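Local coordinates for AxyAgu115A (Amphibacillus xylanus NBRC 15112, PDB 6NPS), which probably removes glucuronic acid side groups from arabinoglucuronoxylan, as a GH115 alpha-glucuronidase, at residues E95-Q100 / Y159-K164; H563-F568 / H624-G629. The protein carries 3 engineered substitutions. All coordinates share one frame; numbering follows the deposited sequence.

Overall arrangement
The two contacts share no helix, strand or sheet. Their centres are about 36 Å apart, and their nearest atoms about 22 Å. Contact 1 comes first along the chain. It joins strands 97-106 and 160-162 in a mixed four-stranded sheet near the N-terminus. Strand 170-174 follows soon after and opens the set of eight parallel strands, consistent with the TIM-barrel clan of the family. Contact 2 opens only after the last of these, strand 446-450. It joins the start of helix 564-596 to the end of helix 601-629. The pair thus samples two separate parts of the enzyme, one a beta sheet and one a pair of helices, with the barrel strands between them in sequence.

Contact 1 (E95-Q100 / Y159-K164); sequences EVFLFQ and YKYVSK
Phe97 CG and Ser163 OG both sit between the backbone N and the carbonyl carbon of their own residues, chi1 60° and 66°. This puts the serine over one face of the phenyl ring. Ser163 CB lies 4.0 Å from the Phe97 ring centroid, a CH-pi contact. The hydroxyl lies over the same ring and also reaches the backbone. Phe97 N donates to Ser163 OG at 2.8 Å, with 159° at the hydrogen. The same hydroxyl donates to a water. That water donates in turn to Glu95 O, 2.6 Å away, and to Lys164 O, so it ties the two segments together where the regular pairing stops. Ser163 N donates back to Phe97 O. Two residues further along strand 97-106, and two back from Ser163, Phe99 and Tyr161 exchange two backbone hydrogen bonds, Phe99 N to Tyr161 O and Tyr161 N to Phe99 O, each 2.8 Å.

Aromatic rings fill one side. Phe97 CE1 comes to the edge of the Tyr161 ring, 4.0 Å from Tyr161 CD2. Tyr159 CE1 meets the Phe99 edge at Phe99 CD2, 3.7 Å away. His129 of helix 120-133 packs against Phe97, Phe99 and Tyr161. On the other side Leu98 CD1 touches Val162 CG2 at 3.7 Å. Gln100 and Lys160 run side by side there, and the lysine ends in a salt bridge to Glu89. The arrangement is an antiparallel strand pair in which 160-162 forms an outermost strand of a mixed four-stranded sheet, with an aromatic side packed on a helix.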
loop_
_atom_site.group_PDB
_atom_site.type_symbol
_atom_site.label_atom_id
_atom_site.label_comp_id
_atom_site.label_asym_id
_atom_site.label_seq_id
_atom_site.Cartn_x
_atom_site.Cartn_y
_atom_site.Cartn_z
ATOM N N GLU A 95 -15.127 -26.329 52.599
ATOM C CA GLU A 95 -15.586 -26.830 51.305
ATOM C C GLU A 95 -15.109 -28.259 51.036
ATOM O O GLU A 95 -14.644 -28.587 49.947
ATOM C CB GLU A 95 -15.150 -25.872 50.191
ATOM C CG GLU A 95 -15.667 -24.448 50.449
ATOM C CD GLU A 95 -15.344 -23.423 49.351
ATOM O OE1 GLU A 95 -14.425 -23.632 48.536
ATOM O OE2 GLU A 95 -16.015 -22.367 49.331
ATOM N N VAL A 96 -15.244 -29.129 52.037
ATOM C CA VAL A 96 -14.868 -30.532 51.892
ATOM C C VAL A 96 -16.123 -31.409 51.999
ATOM O O VAL A 96 -17.090 -31.047 52.679
ATOM C CB VAL A 96 -13.831 -30.884 53.003
ATOM C CG1 VAL A 96 -13.873 -32.345 53.363
ATOM C CG2 VAL A 96 -12.423 -30.465 52.568
ATOM N N PHE A 97 -16.098 -32.610 51.406
ATOM C CA PHE A 97 -17.215 -33.518 51.650
ATOM C C PHE A 97 -16.718 -34.944 51.820
ATOM O O PHE A 97 -15.598 -35.294 51.436
ATOM C CB PHE A 97 -18.270 -33.445 50.524
ATOM C CG PHE A 97 -17.731 -33.805 49.185
ATOM C CD1 PHE A 97 -17.723 -35.127 48.763
ATOM C CD2 PHE A 97 -17.213 -32.831 48.352
ATOM C CE1 PHE A 97 -17.212 -35.465 47.506
ATOM C CE2 PHE A 97 -16.709 -33.155 47.105
ATOM C CZ PHE A 97 -16.707 -34.483 46.685
ATOM N N LEU A 98 -17.571 -35.744 52.442
ATOM C CA LEU A 98 -17.429 -37.187 52.555
ATOM C C LEU A 98 -18.470 -37.821 51.649
ATOM O O LEU A 98 -19.630 -37.392 51.632
ATOM C CB LEU A 98 -17.644 -37.625 54.007
ATOM C CG LEU A 98 -17.867 -39.108 54.301
ATOM C CD1 LEU A 98 -16.544 -39.898 54.178
ATOM C CD2 LEU A 98 -18.472 -39.265 55.688
ATOM N N PHE A 99 -18.053 -38.836 50.885
ATOM C CA PHE A 99 -18.891 -39.485 49.881
ATOM C C PHE A 99 -18.682 -40.972 50.164
ATOM O O PHE A 99 -17.624 -41.529 49.842
ATOM C CB PHE A 99 -18.430 -39.051 48.481
ATOM C CG PHE A 99 -19.287 -39.522 47.343
ATOM C CD1 PHE A 99 -20.263 -38.684 46.803
ATOM C CD2 PHE A 99 -19.047 -40.769 46.754
ATOM C CE1 PHE A 99 -21.025 -39.093 45.704
ATOM C CE2 PHE A 99 -19.799 -41.211 45.654
ATOM C CZ PHE A 99 -20.797 -40.363 45.128
ATOM N N GLN A 100 -19.641 -41.613 50.828
ATOM C CA GLN A 100 -19.365 -42.924 51.391
ATOM C C GLN A 100 -20.604 -43.801 51.317
ATOM O O GLN A 100 -21.702 -43.352 51.663
ATOM C CB GLN A 100 -18.900 -42.794 52.849
ATOM C CG GLN A 100 -18.514 -44.107 53.455
ATOM C CD GLN A 100 -18.002 -43.965 54.876
ATOM O OE1 GLN A 100 -18.022 -42.876 55.445
ATOM N NE2 GLN A 100 -17.552 -45.076 55.459
ATOM N N TYR A 159 -17.234 -48.130 49.262
ATOM C CA TYR A 159 -16.793 -46.900 48.615
ATOM C C TYR A 159 -16.696 -45.789 49.645
ATOM O O TYR A 159 -17.588 -45.624 50.476
ATOM C CB TYR A 159 -17.750 -46.485 47.494
ATOM C CG TYR A 159 -17.094 -45.519 46.562
ATOM C CD1 TYR A 159 -17.045 -44.143 46.848
ATOM C CD2 TYR A 159 -16.477 -45.973 45.404
ATOM C CE1 TYR A 159 -16.409 -43.265 45.991
ATOM C CE2 TYR A 159 -15.839 -45.109 44.540
ATOM C CZ TYR A 159 -15.807 -43.761 44.823
ATOM O OH TYR A 159 -15.150 -42.938 43.935
ATOM N N LYS A 160 -15.586 -45.049 49.612
ATOM C CA LYS A 160 -15.383 -43.931 50.528
ATOM C C LYS A 160 -14.398 -42.958 49.901
ATOM O O LYS A 160 -13.305 -43.352 49.494
ATOM C CB LYS A 160 -14.864 -44.394 51.900
ATOM C CG LYS A 160 -14.580 -43.230 52.890
ATOM C CD LYS A 160 -13.663 -43.723 54.030
ATOM C CE LYS A 160 -13.576 -42.750 55.177
ATOM N NZ LYS A 160 -12.705 -43.262 56.290
ATOM N N TYR A 161 -14.794 -41.691 49.818
ATOM C CA TYR A 161 -13.930 -40.649 49.295
ATOM C C TYR A 161 -14.143 -39.416 50.158
ATOM O O TYR A 161 -15.294 -39.082 50.459
ATOM C CB TYR A 161 -14.247 -40.357 47.813
ATOM C CG TYR A 161 -13.495 -39.165 47.277
ATOM C CD1 TYR A 161 -12.107 -39.200 47.143
ATOM C CD2 TYR A 161 -14.157 -37.986 46.961
ATOM C CE1 TYR A 161 -11.407 -38.096 46.687
ATOM C CE2 TYR A 161 -13.469 -36.877 46.483
ATOM C CZ TYR A 161 -12.101 -36.931 46.358
ATOM O OH TYR A 161 -11.423 -35.827 45.881
ATOM N N VAL A 162 -13.039 -38.778 50.587
ATOM C CA VAL A 162 -13.045 -37.514 51.340
ATOM C C VAL A 162 -12.286 -36.475 50.501
ATOM O O VAL A 162 -11.080 -36.634 50.266
ATOM C CB VAL A 162 -12.392 -37.673 52.726
ATOM C CG1 VAL A 162 -12.355 -36.348 53.476
ATOM C CG2 VAL A 162 -13.087 -38.772 53.568
ATOM N N SER A 163 -12.976 -35.433 50.020
ATOM C CA SER A 163 -12.322 -34.436 49.163
ATOM C C SER A 163 -11.281 -33.647 49.971
ATOM O O SER A 163 -11.210 -33.749 51.201
ATOM C CB SER A 163 -13.369 -33.499 48.554
ATOM O OG SER A 163 -14.000 -32.712 49.573
ATOM N N LYS A 164 -10.501 -32.800 49.303
ATOM C CA LYS A 164 -9.501 -31.980 49.999
ATOM C C LYS A 164 -9.873 -30.495 49.921
ATOM O O LYS A 164 -10.558 -30.089 48.982
ATOM C CB LYS A 164 -8.110 -32.209 49.405
ATOM C CG LYS A 164 -7.641 -33.654 49.460
ATOM C CD LYS A 164 -6.347 -33.844 48.687
ATOM C CE LYS A 164 -5.686 -35.168 49.034
ATOM N NZ LYS A 164 -4.539 -34.989 49.967
HETATM O O HOH W 1 -13.284 -30.233 48.495
#

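Contact 2 (H563-F568 / H624-G629); sequences HFTAYF and HTIADG
Phe568 N donates to Phe564 O at 2.8 Å, a bond of the first turn of helix 564-596. Phe564 and Phe568 are thus one turn apart on the same side of the helix, and both meet Ile626. The motif is an antiparallel helical hairpin. Helix 564-596 runs out, a short connection turns the chain, and helix 601-629 returns. The contact is at the end of the hairpin far from that connection. The local axes are 10.3 Å apart and cross at -145°. The contact is small, with 209 Å² buried in all, and mostly apolar.

Ile626 is the centre of it. Its CG1 lies between the backbone N and the carbonyl carbon, chi1 48°, and its CD1 extends to Phe568 CD2 at 3.6 Å. The two side chains are oblique to each other. The other branch, Ile626 CG2, comes near the plane of the Phe564 ring, at its edge, 4.3 Å from Phe564 CE2. Tyr556 of helix 537-558 meets the Phe564 ring edge-to-face and also touches Phe568, so a third helix adds to the cluster.

After Ile626 the backbone changes its course. Ala627, Asp628 and Gly629 all have positive phi, in the left-handed helical region. Gly629 N makes a weak bond to Ile626 O. This turn presents the Ala627 methyl to Thr565. Ala627 CB touches both branches of that threonine, OG1 at 3.8 Å and CG2 at 4.0 Å.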
loop_
_atom_site.group_PDB
_atom_site.type_symbol
_atom_site.label_atom_id
_atom_site.label_comp_id
_atom_site.label_asym_id
_atom_site.label_seq_id
_atom_site.Cartn_x
_atom_site.Cartn_y
_atom_site.Cartn_z
ATOM N N HIS A 563 -26.968 -34.995 20.283
ATOM C CA HIS A 563 -25.779 -34.366 20.826
ATOM C C HIS A 563 -25.226 -33.304 19.899
ATOM O O HIS A 563 -24.148 -32.756 20.170
ATOM C CB HIS A 563 -24.733 -35.441 21.156
ATOM C CG HIS A 563 -25.225 -36.481 22.122
ATOM N ND1 HIS A 563 -25.624 -37.742 21.720
ATOM C CD2 HIS A 563 -25.396 -36.444 23.469
ATOM C CE1 HIS A 563 -26.018 -38.437 22.775
ATOM N NE2 HIS A 563 -25.896 -37.672 23.848
ATOM N N PHE A 564 -25.953 -32.981 18.819
ATOM C CA PHE A 564 -25.481 -31.978 17.865
ATOM C C PHE A 564 -25.258 -30.623 18.526
ATOM O O PHE A 564 -24.236 -29.968 18.283
ATOM C CB PHE A 564 -26.464 -31.835 16.696
ATOM C CG PHE A 564 -26.033 -30.833 15.672
ATOM C CD1 PHE A 564 -25.100 -31.171 14.692
ATOM C CD2 PHE A 564 -26.567 -29.547 15.674
ATOM C CE1 PHE A 564 -24.692 -30.250 13.746
ATOM C CE2 PHE A 564 -26.169 -28.610 14.708
ATOM C CZ PHE A 564 -25.237 -28.953 13.757
ATOM N N THR A 565 -26.210 -30.174 19.347
ATOM C CA THR A 565 -26.111 -28.835 19.926
ATOM C C THR A 565 -24.814 -28.660 20.717
ATOM O O THR A 565 -24.134 -27.633 20.597
ATOM C CB THR A 565 -27.340 -28.559 20.821
ATOM O OG1 THR A 565 -28.510 -28.400 20.004
ATOM C CG2 THR A 565 -27.142 -27.300 21.619
ATOM N N ALA A 566 -24.454 -29.663 21.520
ATOM C CA ALA A 566 -23.213 -29.615 22.292
ATOM C C ALA A 566 -21.985 -29.649 21.398
ATOM O O ALA A 566 -21.042 -28.890 21.613
ATOM C CB ALA A 566 -23.186 -30.773 23.305
ATOM N N TYR A 567 -21.957 -30.527 20.394
ATOM C CA TYR A 567 -20.859 -30.490 19.434
ATOM C C TYR A 567 -20.728 -29.096 18.805
ATOM O O TYR A 567 -19.638 -28.505 18.760
ATOM C CB TYR A 567 -21.050 -31.567 18.350
ATOM C CG TYR A 567 -19.975 -31.434 17.300
ATOM C CD1 TYR A 567 -18.644 -31.707 17.606
ATOM C CD2 TYR A 567 -20.277 -30.990 16.027
ATOM C CE1 TYR A 567 -17.649 -31.537 16.679
ATOM C CE2 TYR A 567 -19.287 -30.815 15.096
ATOM C CZ TYR A 567 -17.986 -31.106 15.428
ATOM O OH TYR A 567 -17.008 -30.925 14.491
ATOM N N PHE A 568 -21.841 -28.538 18.350
ATOM C CA PHE A 568 -21.797 -27.249 17.665
ATOM C C PHE A 568 -21.314 -26.131 18.593
ATOM O O PHE A 568 -20.431 -25.346 18.238
ATOM C CB PHE A 568 -23.194 -26.904 17.126
ATOM C CG PHE A 568 -23.186 -25.707 16.221
ATOM C CD1 PHE A 568 -23.085 -25.870 14.843
ATOM C CD2 PHE A 568 -23.241 -24.422 16.735
ATOM C CE1 PHE A 568 -23.046 -24.764 13.997
ATOM C CE2 PHE A 568 -23.181 -23.318 15.898
ATOM C CZ PHE A 568 -23.093 -23.495 14.522
ATOM N N HIS A 624 -26.923 -18.696 16.451
ATOM C CA HIS A 624 -28.012 -17.960 17.066
ATOM C C HIS A 624 -29.359 -18.651 16.915
ATOM O O HIS A 624 -30.307 -18.244 17.586
ATOM C CB HIS A 624 -28.078 -16.553 16.462
ATOM C CG HIS A 624 -26.952 -15.676 16.903
ATOM N ND1 HIS A 624 -26.609 -14.514 16.251
ATOM C CD2 HIS A 624 -26.065 -15.815 17.917
ATOM C CE1 HIS A 624 -25.565 -13.969 16.853
ATOM N NE2 HIS A 624 -25.214 -14.739 17.864
ATOM N N THR A 625 -29.473 -19.683 16.074
ATOM C CA THR A 625 -30.739 -20.379 15.934
ATOM C C THR A 625 -30.751 -21.830 16.433
ATOM O O THR A 625 -31.841 -22.393 16.577
ATOM C CB THR A 625 -31.211 -20.339 14.471
ATOM O OG1 THR A 625 -30.241 -20.958 13.639
ATOM C CG2 THR A 625 -31.375 -18.888 14.003
ATOM N N ILE A 626 -29.604 -22.458 16.713
ATOM C CA ILE A 626 -29.676 -23.832 17.213
ATOM C C ILE A 626 -30.411 -23.889 18.562
ATOM O O ILE A 626 -30.354 -22.954 19.379
ATOM C CB ILE A 626 -28.293 -24.486 17.356
ATOM C CG1 ILE A 626 -27.350 -23.549 18.084
ATOM C CG2 ILE A 626 -27.746 -24.875 16.014
ATOM C CD1 ILE A 626 -26.261 -24.283 18.748
ATOM N N ALA A 627 -31.096 -25.015 18.785
ATOM C CA ALA A 627 -31.762 -25.313 20.052
ATOM C C ALA A 627 -32.713 -24.184 20.451
ATOM O O ALA A 627 -32.754 -23.762 21.605
ATOM C CB ALA A 627 -30.734 -25.603 21.149
ATOM N N ASP A 628 -33.462 -23.675 19.467
ATOM C CA ASP A 628 -34.464 -22.626 19.666
ATOM C C ASP A 628 -33.859 -21.355 20.271
ATOM O O ASP A 628 -34.423 -20.748 21.179
ATOM C CB ASP A 628 -35.629 -23.134 20.526
ATOM C CG ASP A 628 -36.842 -22.190 20.496
ATOM O OD1 ASP A 628 -37.305 -21.841 19.380
ATOM O OD2 ASP A 628 -37.327 -21.792 21.590
ATOM N N GLY A 629 -32.706 -20.941 19.751
ATOM C CA GLY A 629 -32.113 -19.691 20.194
ATOM C C GLY A 629 -31.475 -19.752 21.563
ATOM O O GLY A 629 -31.363 -18.718 22.244
#